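Local coordinates for protein GDP-perosamine synthase (Caulobacter crescentus, PDB 3BN1) that catalyses the pyridoxal phosphate-dependent transfer of an amino group from L-glutamate to GDP-4-keto-6-deoxy-D-mannose, giving GDP-perosamine for the lipopolysaccharide O-antigen, at residues P132-P144 and H278-T291. Residues are numbered along the deposited sequence; the frame is centred on the assembly and turned at random.
Sequences PVHLYGQICDMDP and HVALTGRHVFWMYT
Beside the 2-oxoglutarate pocket of this aminotransferase, the loop joining strand 127-130 of the large mixed sheet to helix 142-151 packs on the loop that leads into strand 290-294 of the small antiparallel sheet. Q138 reaches into the curve of 278-291 with its CG anti to the backbone N (chi1 -179°) and the chain extended beyond, and its amide grips two backbone groups. OE1 accepts from A280 N at 2.8 Å, in the carbonyl plane, while NE2 donates to H278 O at 3.3 Å, nearly straight (165°). A water near OE1 and A280 O may bridge them; another donates to H278 O and accepts a weak bond from NE2. Further back, CB of Q138 sits over one face of the H285 imidazole, 3.6 Å from its centroid, a CH-pi contact; F287 covers the opposite face. F287 N donates to H285 ND1 at 3.0 Å, close to the ring plane, which helps set the ring's rotation. G137 O takes V286 N at 2.9 Å, the donor standing above the carbonyl plane. G137, without a side chain, lies where the two backbones come close, its CA 4.0 Å from F287 N. W288 N makes a weak bond to Y136 O, doubtful because the pair is too short. The tyrosine ring carries T291 OG1 over one face, 3.5 Å from CG, with L135 on the other; at its edge W288 CE3 lies 3.9 Å from CD1. Waters also bridge I139 N to R284 O and I139 O to T282 OG1. The indole NH of W288 bonds to N187 O, and its side chain touches 2-oxoglutarate, which brings the contact to the active site of an aspartate aminotransferase-fold enzyme of the DegT/DnrJ/EryC1 family.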
loop_
_atom_site.group_PDB
_atom_site.type_symbol
_atom_site.label_atom_id
_atom_site.label_comp_id
_atom_site.label_asym_id
_atom_site.label_seq_id
_atom_site.Cartn_x
_atom_site.Cartn_y
_atom_site.Cartn_z
ATOM N N PRO A 132 2.301 22.288 3.129
ATOM C CA PRO A 132 2.508 22.580 4.541
ATOM C C PRO A 132 2.360 21.233 5.322
ATOM O O PRO A 132 1.535 20.364 4.994
ATOM C CB PRO A 132 1.371 23.580 4.863
ATOM C CG PRO A 132 0.322 23.209 3.863
ATOM C CD PRO A 132 1.115 23.008 2.601
ATOM N N VAL A 133 3.196 21.036 6.340
ATOM C CA VAL A 133 3.085 19.857 7.166
ATOM C C VAL A 133 2.762 20.336 8.586
ATOM O O VAL A 133 3.507 21.139 9.151
ATOM C CB VAL A 133 4.368 19.033 7.191
ATOM C CG1 VAL A 133 4.234 17.851 8.152
ATOM C CG2 VAL A 133 4.798 18.652 5.767
ATOM N N HIS A 134 1.701 19.768 9.172
ATOM C CA HIS A 134 1.287 20.149 10.536
ATOM C C HIS A 134 2.032 19.253 11.564
ATOM O O HIS A 134 1.519 18.270 12.058
ATOM C CB HIS A 134 -0.265 20.091 10.669
ATOM C CG HIS A 134 -1.015 20.722 9.530
ATOM N ND1 HIS A 134 -0.677 21.950 9.001
ATOM C CD2 HIS A 134 -2.176 20.368 8.917
ATOM C CE1 HIS A 134 -1.534 22.278 8.048
ATOM N NE2 HIS A 134 -2.474 21.348 7.993
ATOM N N LEU A 135 3.272 19.622 11.886
ATOM C CA LEU A 135 4.096 18.802 12.753
ATOM C C LEU A 135 3.636 18.728 14.202
ATOM O O LEU A 135 3.286 19.755 14.789
ATOM C CB LEU A 135 5.489 19.390 12.716
ATOM C CG LEU A 135 6.365 19.076 11.514
ATOM C CD1 LEU A 135 7.808 19.597 11.834
ATOM C CD2 LEU A 135 6.326 17.566 11.225
ATOM N N TYR A 136 3.715 17.532 14.792
ATOM C CA TYR A 136 3.384 17.343 16.206
ATOM C C TYR A 136 1.918 17.576 16.603
ATOM O O TYR A 136 1.505 17.380 17.762
ATOM C CB TYR A 136 4.411 18.095 17.056
ATOM C CG TYR A 136 5.778 17.626 16.609
ATOM C CD1 TYR A 136 5.944 16.280 16.259
ATOM C CD2 TYR A 136 6.781 18.515 16.321
ATOM C CE1 TYR A 136 7.090 15.807 15.723
ATOM C CE2 TYR A 136 7.997 18.048 15.836
ATOM C CZ TYR A 136 8.132 16.699 15.548
ATOM O OH TYR A 136 9.304 16.192 15.056
ATOM N N GLY A 137 1.109 17.909 15.609
ATOM C CA GLY A 137 -0.309 18.111 15.911
ATOM C C GLY A 137 -0.719 19.563 15.853
ATOM O O GLY A 137 -1.838 19.928 16.248
ATOM N N GLN A 138 0.186 20.404 15.369
ATOM C CA GLN A 138 -0.096 21.828 15.298
ATOM C C GLN A 138 -0.202 22.241 13.833
ATOM O O GLN A 138 0.788 22.079 13.090
ATOM C CB GLN A 138 1.084 22.613 15.919
ATOM C CG GLN A 138 0.899 24.112 15.928
ATOM C CD GLN A 138 1.618 24.847 17.053
ATOM O OE1 GLN A 138 1.006 25.752 17.665
ATOM N NE2 GLN A 138 2.847 24.427 17.407
ATOM N N ILE A 139 -1.329 22.871 13.466
ATOM C CA ILE A 139 -1.523 23.403 12.067
ATOM C C ILE A 139 -0.594 24.579 11.721
ATOM O O ILE A 139 -0.395 25.484 12.539
ATOM C CB ILE A 139 -3.025 23.724 11.816
ATOM C CG1 ILE A 139 -3.859 22.414 11.907
ATOM C CG2 ILE A 139 -3.229 24.432 10.477
ATOM C CD1 ILE A 139 -5.372 22.527 11.918
ATOM N N CYS A 140 0.008 24.577 10.525
ATOM C CA CYS A 140 0.859 25.694 10.127
ATOM C C CYS A 140 0.004 26.952 10.015
ATOM O O CYS A 140 -1.231 26.884 10.070
ATOM C CB CYS A 140 1.365 25.456 8.708
ATOM S SG CYS A 140 2.369 23.938 8.562
ATOM N N ASP A 141 0.675 28.096 9.871
ATOM C CA ASP A 141 -0.041 29.358 9.725
ATOM C C ASP A 141 -0.639 29.469 8.331
ATOM O O ASP A 141 -0.069 30.081 7.414
ATOM C CB ASP A 141 0.875 30.544 10.024
ATOM C CG ASP A 141 0.075 31.816 10.390
ATOM O OD1 ASP A 141 -1.171 31.795 10.503
ATOM O OD2 ASP A 141 0.701 32.859 10.624
ATOM N N MET A 142 -1.787 28.836 8.195
ATOM C CA MET A 142 -2.458 28.687 6.907
ATOM C C MET A 142 -2.856 29.875 6.093
ATOM O O MET A 142 -2.683 29.902 4.885
ATOM C CB MET A 142 -3.580 27.650 6.959
ATOM C CG MET A 142 -3.091 26.280 7.363
ATOM S SD MET A 142 -1.894 25.587 6.147
ATOM C CE MET A 142 -2.857 25.546 4.573
ATOM N N ASP A 143 -3.369 30.891 6.774
ATOM C CA ASP A 143 -3.833 32.026 6.032
ATOM C C ASP A 143 -2.715 32.661 5.212
ATOM O O ASP A 143 -2.840 32.845 4.008
ATOM C CB ASP A 143 -4.566 32.958 7.002
ATOM C CG ASP A 143 -5.972 32.458 7.367
ATOM O OD1 ASP A 143 -6.443 31.444 6.760
ATOM O OD2 ASP A 143 -6.598 33.087 8.251
ATOM N N PRO A 144 -1.574 32.970 5.797
ATOM C CA PRO A 144 -0.539 33.577 4.953
ATOM C C PRO A 144 -0.094 32.638 3.812
ATOM O O PRO A 144 0.305 33.068 2.734
ATOM C CB PRO A 144 0.649 33.781 5.928
ATOM C CG PRO A 144 0.134 33.525 7.242
ATOM C CD PRO A 144 -1.331 33.224 7.228
ATOM N N HIS A 278 6.064 25.806 21.886
ATOM C CA HIS A 278 5.217 26.991 21.829
ATOM C C HIS A 278 3.904 26.576 21.179
ATOM O O HIS A 278 3.834 25.778 20.216
ATOM C CB HIS A 278 5.912 28.050 20.962
ATOM C CG HIS A 278 5.059 29.232 20.634
ATOM N ND1 HIS A 278 4.646 30.125 21.598
ATOM C CD2 HIS A 278 4.532 29.661 19.459
ATOM C CE1 HIS A 278 3.882 31.046 21.036
ATOM N NE2 HIS A 278 3.796 30.784 19.742
ATOM N N VAL A 279 2.833 27.132 21.716
ATOM C CA VAL A 279 1.533 26.833 21.139
ATOM C C VAL A 279 0.861 28.060 20.522
ATOM O O VAL A 279 0.451 28.971 21.260
ATOM C CB VAL A 279 0.626 26.289 22.225
ATOM C CG1 VAL A 279 -0.756 25.977 21.671
ATOM C CG2 VAL A 279 1.298 25.066 22.720
ATOM N N ALA A 280 0.687 28.059 19.203
ATOM C CA ALA A 280 -0.011 29.183 18.535
ATOM C C ALA A 280 -1.465 29.311 18.995
ATOM O O ALA A 280 -2.167 28.312 19.164
ATOM C CB ALA A 280 0.006 28.984 17.002
ATOM N N LEU A 281 -1.983 30.529 19.067
ATOM C CA LEU A 281 -3.372 30.666 19.493
ATOM C C LEU A 281 -4.347 30.564 18.323
ATOM O O LEU A 281 -5.476 31.016 18.438
ATOM C CB LEU A 281 -3.566 31.989 20.240
ATOM C CG LEU A 281 -2.712 32.193 21.484
ATOM C CD1 LEU A 281 -2.923 33.574 22.114
ATOM C CD2 LEU A 281 -3.062 31.074 22.460
ATOM N N THR A 282 -3.896 29.991 17.209
ATOM C CA THR A 282 -4.684 29.835 15.967
ATOM C C THR A 282 -5.826 28.812 15.983
ATOM O O THR A 282 -6.775 28.913 15.201
ATOM C CB THR A 282 -3.792 29.517 14.789
ATOM O OG1 THR A 282 -2.956 28.401 15.140
ATOM C CG2 THR A 282 -2.938 30.717 14.495
ATOM N N GLY A 283 -5.756 27.868 16.922
ATOM C CA GLY A 283 -6.771 26.819 17.069
ATOM C C GLY A 283 -6.145 25.771 17.979
ATOM O O GLY A 283 -5.136 26.024 18.655
ATOM N N ARG A 284 -6.698 24.570 17.930
ATOM C CA ARG A 284 -6.247 23.475 18.797
ATOM C C ARG A 284 -5.038 22.764 18.256
ATOM O O ARG A 284 -5.012 22.341 17.081
ATOM C CB ARG A 284 -7.334 22.414 18.856
ATOM C CG ARG A 284 -7.034 21.306 19.839
ATOM C CD ARG A 284 -8.189 20.319 19.956
ATOM N NE ARG A 284 -8.103 19.553 21.220
ATOM C CZ ARG A 284 -9.062 18.722 21.632
ATOM N NH1 ARG A 284 -10.111 18.510 20.842
ATOM N NH2 ARG A 284 -8.991 18.102 22.809
ATOM N N HIS A 285 -4.081 22.582 19.151
ATOM C CA HIS A 285 -2.866 21.841 18.886
ATOM C C HIS A 285 -3.149 20.498 19.556
ATOM O O HIS A 285 -3.395 20.401 20.773
ATOM C CB HIS A 285 -1.766 22.558 19.598
ATOM C CG HIS A 285 -0.416 21.984 19.372
ATOM N ND1 HIS A 285 -0.199 20.629 19.238
ATOM C CD2 HIS A 285 0.806 22.581 19.368
ATOM C CE1 HIS A 285 1.097 20.409 19.138
ATOM N NE2 HIS A 285 1.730 21.570 19.195
ATOM N N VAL A 286 -3.225 19.452 18.747
ATOM C CA VAL A 286 -3.573 18.139 19.257
ATOM C C VAL A 286 -2.433 17.335 19.906
ATOM O O VAL A 286 -2.677 16.315 20.561
ATOM C CB VAL A 286 -4.440 17.326 18.292
ATOM C CG1 VAL A 286 -5.829 18.016 18.057
ATOM C CG2 VAL A 286 -3.654 16.992 17.052
ATOM N N PHE A 287 -1.210 17.841 19.815
ATOM C CA PHE A 287 -0.118 17.173 20.510
ATOM C C PHE A 287 0.148 15.688 20.211
ATOM O O PHE A 287 0.197 14.815 21.109
ATOM C CB PHE A 287 -0.211 17.493 22.009
ATOM C CG PHE A 287 0.349 18.846 22.370
ATOM C CD1 PHE A 287 1.735 19.040 22.486
ATOM C CD2 PHE A 287 -0.478 19.948 22.498
ATOM C CE1 PHE A 287 2.304 20.325 22.773
ATOM C CE2 PHE A 287 0.058 21.210 22.824
ATOM C CZ PHE A 287 1.452 21.409 22.936
ATOM N N TRP A 288 0.394 15.409 18.929
ATOM C CA TRP A 288 0.771 14.058 18.564
ATOM C C TRP A 288 2.001 13.680 19.433
ATOM O O TRP A 288 2.143 12.556 19.952
ATOM C CB TRP A 288 1.133 14.002 17.073
ATOM C CG TRP A 288 1.663 12.585 16.752
ATOM C CD1 TRP A 288 1.108 11.379 17.117
ATOM C CD2 TRP A 288 2.842 12.279 16.004
ATOM N NE1 TRP A 288 1.922 10.331 16.667
ATOM C CE2 TRP A 288 2.967 10.872 15.954
ATOM C CE3 TRP A 288 3.871 13.063 15.475
ATOM C CZ2 TRP A 288 4.068 10.241 15.364
ATOM C CZ3 TRP A 288 4.924 12.414 14.798
ATOM C CH2 TRP A 288 4.983 11.031 14.713
ATOM N N MET A 289 2.872 14.664 19.657
ATOM C CA MET A 289 4.045 14.493 20.490
ATOM C C MET A 289 4.328 15.818 21.145
ATOM O O MET A 289 4.219 16.856 20.461
ATOM C CB MET A 289 5.221 14.253 19.556
ATOM C CG MET A 289 4.992 12.992 18.753
ATOM S SD MET A 289 6.146 11.746 19.168
ATOM C CE MET A 289 7.089 11.961 17.643
ATOM N N TYR A 290 4.701 15.746 22.427
ATOM C CA TYR A 290 5.137 16.897 23.232
ATOM C C TYR A 290 6.650 17.113 22.994
ATOM O O TYR A 290 7.463 16.245 23.340
ATOM C CB TYR A 290 4.778 16.677 24.705
ATOM C CG TYR A 290 5.001 17.880 25.548
ATOM C CD1 TYR A 290 6.305 18.175 26.058
ATOM C CD2 TYR A 290 3.931 18.738 25.843
ATOM C CE1 TYR A 290 6.517 19.301 26.886
ATOM C CE2 TYR A 290 4.134 19.863 26.683
ATOM C CZ TYR A 290 5.415 20.151 27.162
ATOM O OH TYR A 290 5.535 21.279 27.958
ATOM N N THR A 291 6.984 18.192 22.262
ATOM C CA THR A 291 8.334 18.420 21.760
ATOM C C THR A 291 9.054 19.602 22.416
ATOM O O THR A 291 8.588 20.727 22.338
ATOM C CB THR A 291 8.318 18.536 20.162
ATOM O OG1 THR A 291 7.706 17.380 19.554
ATOM C CG2 THR A 291 9.721 18.713 19.529
HETATM O O HOH W 1 5.619 24.114 19.140
HETATM O O HOH W 2 -1.831 25.523 17.845
HETATM O O HOH W 3 -2.866 23.900 15.739
HETATM O O HOH W 4 -1.012 28.213 13.305
#